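Local coordinates for ribosome-inactivating protein 3 (Zea mays, PDB 2PQI) that belongs to the ribosome-inactivating protein family, a plant family with a mixed beta sheet packed against helices, at residues P49-Y54 / I68-L73; L57-S62 / E128-V133; R165-S170 / I231-K236. All coordinates share one frame; numbering follows the deposited sequence.

Contact 1: P49-Y54 / I68-L73; sequences PELWLY and IRMDNL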
loop_
_atom_site.group_PDB
_atom_site.type_symbol
_atom_site.label_atom_id
_atom_site.label_comp_id
_atom_site.label_asym_id
_atom_site.label_seq_id
_atom_site.Cartn_x
_atom_site.Cartn_y
_atom_site.Cartn_z
ATOM N N PRO A 49 -14.038 -1.766 -8.983
ATOM C CA PRO A 49 -13.970 -2.236 -7.593
ATOM C C PRO A 49 -15.215 -1.940 -6.763
ATOM O O PRO A 49 -15.776 -0.849 -6.841
ATOM C CB PRO A 49 -12.734 -1.521 -7.050
ATOM C CG PRO A 49 -12.688 -0.280 -7.861
ATOM C CD PRO A 49 -12.977 -0.779 -9.243
ATOM N N GLU A 50 -15.647 -2.909 -5.962
ATOM C CA GLU A 50 -16.826 -2.694 -5.134
ATOM C C GLU A 50 -16.483 -2.492 -3.663
ATOM O O GLU A 50 -17.252 -1.890 -2.929
ATOM C CB GLU A 50 -17.840 -3.841 -5.313
ATOM C CG GLU A 50 -17.651 -5.085 -4.449
ATOM C CD GLU A 50 -18.702 -6.152 -4.753
ATOM O OE1 GLU A 50 -19.390 -6.018 -5.790
ATOM O OE2 GLU A 50 -18.836 -7.123 -3.970
ATOM N N LEU A 51 -15.325 -2.976 -3.233
ATOM C CA LEU A 51 -14.908 -2.801 -1.846
ATOM C C LEU A 51 -13.773 -1.793 -1.782
ATOM O O LEU A 51 -12.793 -1.906 -2.526
ATOM C CB LEU A 51 -14.476 -4.137 -1.238
ATOM C CG LEU A 51 -15.641 -5.116 -1.095
ATOM C CD1 LEU A 51 -15.138 -6.428 -0.543
ATOM C CD2 LEU A 51 -16.698 -4.522 -0.175
ATOM N N TRP A 52 -13.923 -0.812 -0.889
ATOM C CA TRP A 52 -12.951 0.257 -0.721
ATOM C C TRP A 52 -12.517 0.512 0.700
ATOM O O TRP A 52 -13.308 0.397 1.646
ATOM C CB TRP A 52 -13.486 1.587 -1.270
ATOM C CG TRP A 52 -13.604 1.648 -2.749
ATOM C CD1 TRP A 52 -14.652 1.219 -3.499
ATOM C CD2 TRP A 52 -12.632 2.161 -3.669
ATOM N NE1 TRP A 52 -14.403 1.434 -4.830
ATOM C CE2 TRP A 52 -13.169 2.015 -4.966
ATOM C CE3 TRP A 52 -11.358 2.733 -3.522
ATOM C CZ2 TRP A 52 -12.475 2.418 -6.124
ATOM C CZ3 TRP A 52 -10.667 3.131 -4.670
ATOM C CH2 TRP A 52 -11.235 2.970 -5.959
ATOM N N LEU A 53 -11.256 0.905 0.828
ATOM C CA LEU A 53 -10.670 1.242 2.112
ATOM C C LEU A 53 -10.454 2.759 2.076
ATOM O O LEU A 53 -9.766 3.252 1.180
ATOM C CB LEU A 53 -9.325 0.532 2.241
ATOM C CG LEU A 53 -8.815 0.060 3.594
ATOM C CD1 LEU A 53 -9.900 -0.731 4.307
ATOM C CD2 LEU A 53 -7.582 -0.809 3.392
ATOM N N TYR A 54 -11.065 3.507 2.992
ATOM C CA TYR A 54 -10.829 4.956 3.023
ATOM C C TYR A 54 -10.078 5.246 4.293
ATOM O O TYR A 54 -10.677 5.298 5.369
ATOM C CB TYR A 54 -12.123 5.765 3.005
ATOM C CG TYR A 54 -12.788 5.727 1.665
ATOM C CD1 TYR A 54 -13.830 4.828 1.414
ATOM C CD2 TYR A 54 -12.323 6.514 0.613
ATOM C CE1 TYR A 54 -14.387 4.707 0.150
ATOM C CE2 TYR A 54 -12.878 6.403 -0.667
ATOM C CZ TYR A 54 -13.908 5.493 -0.886
ATOM O OH TYR A 54 -14.448 5.339 -2.137
ATOM N N ILE A 68 -8.223 3.435 -1.137
ATOM C CA ILE A 68 -7.544 2.187 -1.460
ATOM C C ILE A 68 -8.574 1.134 -1.859
ATOM O O ILE A 68 -9.570 0.920 -1.158
ATOM C CB ILE A 68 -6.716 1.699 -0.225
ATOM C CG1 ILE A 68 -5.636 2.736 0.111
ATOM C CG2 ILE A 68 -6.064 0.346 -0.483
ATOM C CD1 ILE A 68 -5.029 2.561 1.487
ATOM N N ARG A 69 -8.359 0.506 -3.010
ATOM C CA ARG A 69 -9.254 -0.557 -3.451
ATOM C C ARG A 69 -8.809 -1.873 -2.794
ATOM O O ARG A 69 -7.684 -2.351 -2.981
ATOM C CB ARG A 69 -9.243 -0.683 -4.978
ATOM C CG ARG A 69 -7.881 -0.741 -5.607
ATOM C CD ARG A 69 -8.032 -0.789 -7.105
ATOM N NE ARG A 69 -8.755 -1.979 -7.565
ATOM C CZ ARG A 69 -9.127 -2.188 -8.830
ATOM N NH1 ARG A 69 -8.846 -1.289 -9.767
ATOM N NH2 ARG A 69 -9.782 -3.295 -9.164
ATOM N N MET A 70 -9.714 -2.457 -2.016
ATOM C CA MET A 70 -9.375 -3.592 -1.166
ATOM C C MET A 70 -8.851 -4.763 -1.993
ATOM O O MET A 70 -7.913 -5.449 -1.591
ATOM C CB MET A 70 -10.590 -4.030 -0.347
ATOM C CG MET A 70 -10.456 -3.774 1.146
ATOM S SD MET A 70 -12.048 -3.724 1.989
ATOM C CE MET A 70 -12.137 -5.388 2.645
ATOM N N ASP A 71 -9.463 -4.980 -3.153
ATOM C CA ASP A 71 -9.357 -6.259 -3.847
ATOM C C ASP A 71 -7.948 -6.486 -4.383
ATOM O O ASP A 71 -7.587 -7.604 -4.752
ATOM C CB ASP A 71 -10.373 -6.334 -4.989
ATOM C CG ASP A 71 -10.079 -5.339 -6.095
ATOM O OD1 ASP A 71 -9.316 -4.381 -5.849
ATOM O OD2 ASP A 71 -10.612 -5.514 -7.211
ATOM N N ASN A 72 -7.146 -5.423 -4.405
ATOM C CA ASN A 72 -5.703 -5.542 -4.621
ATOM C C ASN A 72 -4.883 -4.497 -3.856
ATOM O O ASN A 72 -3.795 -4.109 -4.284
ATOM C CB ASN A 72 -5.378 -5.475 -6.114
ATOM C CG ASN A 72 -6.148 -4.383 -6.830
ATOM O OD1 ASN A 72 -6.176 -3.234 -6.386
ATOM N ND2 ASN A 72 -6.776 -4.735 -7.945
ATOM N N LEU A 73 -5.444 -4.026 -2.747
ATOM C CA LEU A 73 -4.703 -3.243 -1.766
ATOM C C LEU A 73 -3.932 -2.090 -2.399
ATOM O O LEU A 73 -2.760 -1.877 -2.089
ATOM C CB LEU A 73 -3.750 -4.140 -0.974
ATOM C CG LEU A 73 -4.323 -4.794 0.285
ATOM C CD1 LEU A 73 -3.205 -5.291 1.189
ATOM C CD2 LEU A 73 -5.228 -3.825 1.030
#

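Contact 2: L57-S62 / E128-V133; sequences LKTRTS and EMTRAV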
loop_
_atom_site.group_PDB
_atom_site.type_symbol
_atom_site.label_atom_id
_atom_site.label_comp_id
_atom_site.label_asym_id
_atom_site.label_seq_id
_atom_site.Cartn_x
_atom_site.Cartn_y
_atom_site.Cartn_z
ATOM N N LEU A 57 -5.255 10.018 7.070
ATOM C CA LEU A 57 -3.988 10.269 7.722
ATOM C C LEU A 57 -4.032 11.754 8.074
ATOM O O LEU A 57 -4.168 12.615 7.189
ATOM C CB LEU A 57 -2.835 9.974 6.759
ATOM C CG LEU A 57 -2.791 8.570 6.135
ATOM C CD1 LEU A 57 -1.684 8.514 5.072
ATOM C CD2 LEU A 57 -2.557 7.498 7.221
ATOM N N LYS A 58 -3.958 12.064 9.363
ATOM C CA LYS A 58 -4.010 13.465 9.755
ATOM C C LYS A 58 -2.859 13.882 10.639
ATOM O O LYS A 58 -2.507 13.198 11.589
ATOM C CB LYS A 58 -5.338 13.785 10.439
ATOM C CG LYS A 58 -5.385 13.495 11.902
ATOM C CD LYS A 58 -6.560 14.229 12.527
ATOM C CE LYS A 58 -6.468 15.728 12.275
ATOM N NZ LYS A 58 -7.581 16.448 12.932
ATOM N N THR A 59 -2.259 15.010 10.294
ATOM C CA THR A 59 -1.139 15.543 11.047
ATOM C C THR A 59 -1.698 16.504 12.078
ATOM O O THR A 59 -2.850 16.381 12.481
ATOM C CB THR A 59 -0.173 16.292 10.124
ATOM O OG1 THR A 59 -0.903 17.264 9.359
ATOM C CG2 THR A 59 0.524 15.318 9.190
ATOM N N ARG A 60 -0.893 17.461 12.514
ATOM C CA ARG A 60 -1.380 18.416 13.498
ATOM C C ARG A 60 -1.985 19.647 12.813
ATOM O O ARG A 60 -2.721 20.421 13.424
ATOM C CB ARG A 60 -0.241 18.800 14.448
ATOM C CG ARG A 60 -0.080 17.837 15.624
ATOM C CD ARG A 60 1.255 18.023 16.324
ATOM N NE ARG A 60 1.670 19.423 16.330
ATOM C CZ ARG A 60 1.060 20.395 17.009
ATOM N NH1 ARG A 60 -0.007 20.126 17.755
ATOM N NH2 ARG A 60 1.512 21.643 16.931
ATOM N N THR A 61 -1.716 19.789 11.523
ATOM C CA THR A 61 -2.205 20.928 10.764
ATOM C C THR A 61 -3.121 20.614 9.590
ATOM O O THR A 61 -3.957 21.438 9.223
ATOM C CB THR A 61 -1.041 21.721 10.239
ATOM O OG1 THR A 61 -0.007 20.810 9.844
ATOM C CG2 THR A 61 -0.523 22.659 11.313
ATOM N N SER A 62 -2.963 19.444 8.984
ATOM C CA SER A 62 -3.819 19.082 7.861
ATOM C C SER A 62 -4.053 17.581 7.808
ATOM O O SER A 62 -3.723 16.859 8.752
ATOM C CB SER A 62 -3.191 19.553 6.547
ATOM O OG SER A 62 -4.153 19.555 5.508
ATOM N N GLU A 128 8.525 11.463 7.434
ATOM C CA GLU A 128 8.238 11.367 6.014
ATOM C C GLU A 128 6.716 11.382 5.793
ATOM O O GLU A 128 6.198 12.121 4.943
ATOM C CB GLU A 128 8.812 10.077 5.459
ATOM C CG GLU A 128 10.333 9.997 5.471
ATOM C CD GLU A 128 11.005 11.186 4.796
ATOM O OE1 GLU A 128 10.467 11.714 3.790
ATOM O OE2 GLU A 128 12.089 11.581 5.274
ATOM N N MET A 129 6.005 10.567 6.572
ATOM C CA MET A 129 4.553 10.493 6.473
ATOM C C MET A 129 3.920 11.846 6.754
ATOM O O MET A 129 2.981 12.252 6.062
ATOM C CB MET A 129 3.991 9.449 7.447
ATOM C CG MET A 129 2.469 9.237 7.304
ATOM S SD MET A 129 1.856 7.806 8.191
ATOM C CE MET A 129 2.176 6.492 7.024
ATOM N N THR A 130 4.438 12.545 7.761
ATOM C CA THR A 130 3.922 13.864 8.124
ATOM C C THR A 130 4.168 14.857 6.987
ATOM O O THR A 130 3.259 15.591 6.567
ATOM C CB THR A 130 4.596 14.374 9.404
ATOM O OG1 THR A 130 4.456 13.395 10.447
ATOM C CG2 THR A 130 3.951 15.681 9.861
ATOM N N ARG A 131 5.394 14.880 6.471
ATOM C CA ARG A 131 5.711 15.781 5.374
ATOM C C ARG A 131 4.851 15.472 4.145
ATOM O O ARG A 131 4.311 16.381 3.515
ATOM C CB ARG A 131 7.203 15.699 5.013
ATOM C CG ARG A 131 8.123 16.375 6.030
ATOM C CD ARG A 131 9.562 16.527 5.521
ATOM N NE ARG A 131 10.341 15.288 5.572
ATOM C CZ ARG A 131 10.943 14.817 6.663
ATOM N NH1 ARG A 131 10.862 15.482 7.812
ATOM N NH2 ARG A 131 11.627 13.678 6.610
ATOM N N ALA A 132 4.705 14.190 3.815
ATOM C CA ALA A 132 3.906 13.797 2.651
ATOM C C ALA A 132 2.445 14.249 2.733
ATOM O O ALA A 132 1.902 14.808 1.764
ATOM C CB ALA A 132 3.969 12.283 2.460
ATOM N N VAL A 133 1.815 14.002 3.882
ATOM C CA VAL A 133 0.424 14.386 4.083
ATOM C C VAL A 133 0.230 15.893 3.936
ATOM O O VAL A 133 -0.638 16.348 3.175
ATOM C CB VAL A 133 -0.101 13.985 5.494
ATOM C CG1 VAL A 133 -1.528 14.512 5.679
ATOM C CG2 VAL A 133 -0.052 12.460 5.676
#

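Contact 3: R165-S170 / I231-K236; sequences RFNTVS and IVALVK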
loop_
_atom_site.group_PDB
_atom_site.type_symbol
_atom_site.label_atom_id
_atom_site.label_comp_id
_atom_site.label_asym_id
_atom_site.label_seq_id
_atom_site.Cartn_x
_atom_site.Cartn_y
_atom_site.Cartn_z
ATOM N N ARG A 165 -0.004 -5.234 3.191
ATOM C CA ARG A 165 0.210 -6.493 2.471
ATOM C C ARG A 165 1.303 -7.422 2.997
ATOM O O ARG A 165 1.162 -8.639 2.918
ATOM C CB ARG A 165 0.561 -6.232 1.005
ATOM C CG ARG A 165 -0.471 -5.555 0.122
ATOM C CD ARG A 165 0.273 -5.072 -1.111
ATOM N NE ARG A 165 -0.597 -4.587 -2.170
ATOM C CZ ARG A 165 -0.156 -4.171 -3.353
ATOM N NH1 ARG A 165 1.152 -4.182 -3.618
ATOM N NH2 ARG A 165 -1.023 -3.759 -4.274
ATOM N N PHE A 166 2.406 -6.856 3.487
ATOM C CA PHE A 166 3.535 -7.666 3.936
ATOM C C PHE A 166 3.893 -7.519 5.401
ATOM O O PHE A 166 3.952 -6.408 5.930
ATOM C CB PHE A 166 4.815 -7.331 3.146
ATOM C CG PHE A 166 4.721 -7.531 1.647
ATOM C CD1 PHE A 166 4.211 -6.527 0.819
ATOM C CD2 PHE A 166 5.204 -8.699 1.061
ATOM C CE1 PHE A 166 4.189 -6.685 -0.579
ATOM C CE2 PHE A 166 5.189 -8.875 -0.328
ATOM C CZ PHE A 166 4.679 -7.863 -1.152
ATOM N N ASN A 167 4.121 -8.646 6.068
ATOM C CA ASN A 167 4.608 -8.630 7.444
ATOM C C ASN A 167 6.068 -8.198 7.514
ATOM O O ASN A 167 6.534 -7.704 8.541
ATOM C CB ASN A 167 4.434 -10.005 8.090
ATOM C CG ASN A 167 2.982 -10.432 8.172
ATOM O OD1 ASN A 167 2.186 -9.829 8.892
ATOM N ND2 ASN A 167 2.628 -11.476 7.432
ATOM N N THR A 168 6.781 -8.392 6.411
ATOM C CA THR A 168 8.129 -7.859 6.249
ATOM C C THR A 168 8.180 -6.330 6.283
ATOM O O THR A 168 8.978 -5.751 7.013
ATOM C CB THR A 168 8.775 -8.361 4.922
ATOM O OG1 THR A 168 10.099 -7.831 4.798
ATOM C CG2 THR A 168 7.973 -7.921 3.730
ATOM N N VAL A 169 7.335 -5.682 5.490
ATOM C CA VAL A 169 7.289 -4.227 5.436
ATOM C C VAL A 169 6.775 -3.604 6.730
ATOM O O VAL A 169 7.366 -2.655 7.252
ATOM C CB VAL A 169 6.358 -3.733 4.305
ATOM C CG1 VAL A 169 6.226 -2.224 4.363
ATOM C CG2 VAL A 169 6.878 -4.151 2.974
ATOM N N SER A 170 5.662 -4.131 7.237
ATOM C CA SER A 170 5.058 -3.603 8.453
ATOM C C SER A 170 6.011 -3.639 9.659
ATOM O O SER A 170 6.020 -2.703 10.457
ATOM C CB SER A 170 3.769 -4.363 8.776
ATOM O OG SER A 170 4.051 -5.580 9.438
ATOM N N ILE A 231 6.104 -13.735 5.262
ATOM C CA ILE A 231 6.393 -12.468 4.586
ATOM C C ILE A 231 5.105 -11.730 4.214
ATOM O O ILE A 231 4.891 -10.596 4.643
ATOM C CB ILE A 231 7.257 -12.671 3.306
ATOM C CG1 ILE A 231 8.614 -13.267 3.700
ATOM C CG2 ILE A 231 7.451 -11.315 2.559
ATOM C CD1 ILE A 231 9.434 -13.815 2.534
ATOM N N VAL A 232 4.239 -12.374 3.436
ATOM C CA VAL A 232 2.992 -11.735 3.025
ATOM C C VAL A 232 1.866 -11.962 4.026
ATOM O O VAL A 232 1.556 -13.106 4.393
ATOM C CB VAL A 232 2.528 -12.224 1.631
ATOM C CG1 VAL A 232 3.432 -11.674 0.549
ATOM C CG2 VAL A 232 2.559 -13.720 1.576
ATOM N N ALA A 233 1.262 -10.866 4.479
ATOM C CA ALA A 233 0.160 -10.944 5.431
ATOM C C ALA A 233 -1.168 -11.246 4.729
ATOM O O ALA A 233 -1.948 -12.064 5.196
ATOM C CB ALA A 233 0.047 -9.620 6.222
ATOM N N LEU A 234 -1.419 -10.575 3.609
ATOM C CA LEU A 234 -2.657 -10.753 2.870
ATOM C C LEU A 234 -2.392 -11.083 1.409
ATOM O O LEU A 234 -1.621 -10.390 0.722
ATOM C CB LEU A 234 -3.495 -9.484 2.978
ATOM C CG LEU A 234 -3.904 -9.137 4.412
ATOM C CD1 LEU A 234 -4.346 -7.669 4.491
ATOM C CD2 LEU A 234 -4.997 -10.100 4.868
ATOM N N VAL A 235 -3.034 -12.148 0.927
ATOM C CA VAL A 235 -2.832 -12.563 -0.455
ATOM C C VAL A 235 -3.911 -12.163 -1.451
ATOM O O VAL A 235 -5.107 -12.137 -1.180
ATOM C CB VAL A 235 -2.609 -14.082 -0.576
ATOM C CG1 VAL A 235 -1.368 -14.488 0.201
ATOM C CG2 VAL A 235 -3.813 -14.821 -0.089
ATOM N N LYS A 236 -3.422 -11.842 -2.625
ATOM C CA LYS A 236 -4.224 -11.436 -3.744
ATOM C C LYS A 236 -4.874 -12.660 -4.352
ATOM O O LYS A 236 -4.202 -13.651 -4.653
ATOM C CB LYS A 236 -3.322 -10.781 -4.776
ATOM C CG LYS A 236 -4.031 -9.838 -5.677
ATOM C CD LYS A 236 -3.148 -9.510 -6.848
ATOM C CE LYS A 236 -3.839 -8.571 -7.792
ATOM N NZ LYS A 236 -4.958 -9.213 -8.540
#

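Contact 1: P49-Y54 / I68-L73
Leu53 and Ile68 face each other as an antiparallel hydrogen-bonded pair, and each satisfies both backbone groups of the other. Leu53 N gives a nearly straight bond to Ile68 O (2.6 Å, 169° at the hydrogen), while Ile68 N returns one to Leu53 O at 2.8 Å, lying in the plane of that carbonyl. Beyond the last bridged pair, the non-hydrogen-bonded Trp52 and Arg69, Met70 N still bonds to Leu51 O at 3.2 Å. Here the donor stands 41° above the carbonyl plane, as the chain is already turning into the short 3-10 segment 70-71.

Trp52 and Arg69 share one face of the sheet. The CB of Arg69 lies 4.2 Å from the centroid of the six-membered ring of Trp52, a CH-pi contact over the ring face, and Tyr54 OH stands over the opposite face, near the rim. Trp52 NE1 makes a weak hydrogen bond to Pro49 O. With CG held between backbone N and carbonyl carbon (chi1 49°), Arg69 bends at chi3 and carries its guanidinium under Pro49, whose CB sits 3.8 Å above the guanidinium plane. Arg69 grips Asp71 side-on: NE reaches OD1 at 3.0 Å and NH2 reaches OD2 at 3.1 Å, both on syn lone pairs and in the guanidinium plane. Asp71 OD2 also accepts from Lys46 N, so this buried carboxylate has several donors, which would probably favour its charged form.

On the other face Leu53 and Ile68 pack CB to CB. Leu53 lies against helices 16-28 and 149-165, Ile68 against Val160 of the latter, and Met70 packs its CB on Leu51 CB and its SD near Leu53 CD1. The pattern is that of an antiparallel beta hairpin, strands 52-58 and 63-69, at its open end within the mixed sheet of the ribosome-inactivating protein fold.

Contact 2: L57-S62 / E128-V133
Thr59 and Thr130 meet through methyl groups, while the flat guanidinium of Arg131 belongs to a side chain that leaves the helix away from residues 57-62. Glu128 N stands over one of its faces, near the rim, and Glu128 OE2 lies at its edge, in plane, in a salt bridge with Arg131 NH2. Their 2.5 Å separation is very short, so its detail is uncertain.

Across 57-62 and 128-133 the touch is mainly by methyl groups. Thr59 CG2 presses against Thr130 CG2 at 3.5 Å and also lies 4.0 Å from Val133 CB, so this methyl touches residues one turn apart on the helix. A chi1 of 53° sets Thr59 OG1 between backbone N and carbonyl carbon, facing its own turn, and leaves CG2 toward the helix. OG1 bonds to Ser62 O at 2.9 Å and accepts from Asn134 ND2, a polar tie between turn and helix. Ser62 O also accepts Thr59 N at 2.8 Å, closing the loop. Val133 divides its branches: CG1 lies 3.6 Å from Leu57 O, and CG2 packs on Leu57 CB at 3.9 Å. Thr130 OG1 is bonded to Arg126 O within the helix.

Helix 126-137 thus packs against the end of strand 52-58 and its turn into strand 63-69, where Val133 touches Ile64, while helix 149-165 supplies Leu156 to both Leu57 and Ala132.

Contact 3: R165-S170 / I231-K236
Arg165 O is gripped by two successive amides of residues 231-236, Ala233 N at 2.7 Å and Leu234 N at 3.3 Å, both arriving from the same face of its carbonyl plane. Further along, Ile231 O, at the end of helix 225-231, takes a bent bond from Asn167 N (135° at the hydrogen), whose 2.5 Å is unusually short and doubtful in exact length, and a weak one from Thr168 N. An acceptor is thereby provided for the first amides of helix 167-175, and between the two clusters Phe166 and Val232 form a single backbone bridge.

Phe166 leaves with CG anti to its carbonyl carbon (chi1 -59°), bringing CD2 to within 3.8 Å of Ile231 CG2, which stands at the ring edge, and CE2 to within 3.4 Å of Val232 CG1. Ile231 CG2 also rests on Thr168 CG2 at 3.6 Å. The Asn167 amide lies against Ala233 CB, and its OD1 accepts from Arg171.

The junction between helices 149-165 and 167-175 is thus joined to the chain following helix 225-231. Trp196, from helix 196-208, meets Phe166 edge-to-face and Arg165 by cation-pi; Arg165 NH2 hydrogen-bonds to Asn72 O and NH1 makes a salt bridge with Glu162.

In the fold
Contact 1 is buried, its centre about 11 Å from the centre of the chain; contact 2 is also buried though about 17 Å out, and contact 3 is partly buried despite lying about 10 Å from that centre. Contacts 1 and 2 use opposite ends of strand 52-58, the first pairing it with its hairpin neighbour, the second setting a helix against its tip. Contact 3 joins loop and helix ends and touches contact 1 around Asn72 and Arg165. Backbone hydrogen bonds hold contacts 1 and 3, regular in the sheet and clustered at the helix ends, while between its two segments contact 2 has methyl packing, with Asn134 adding a polar tie nearby.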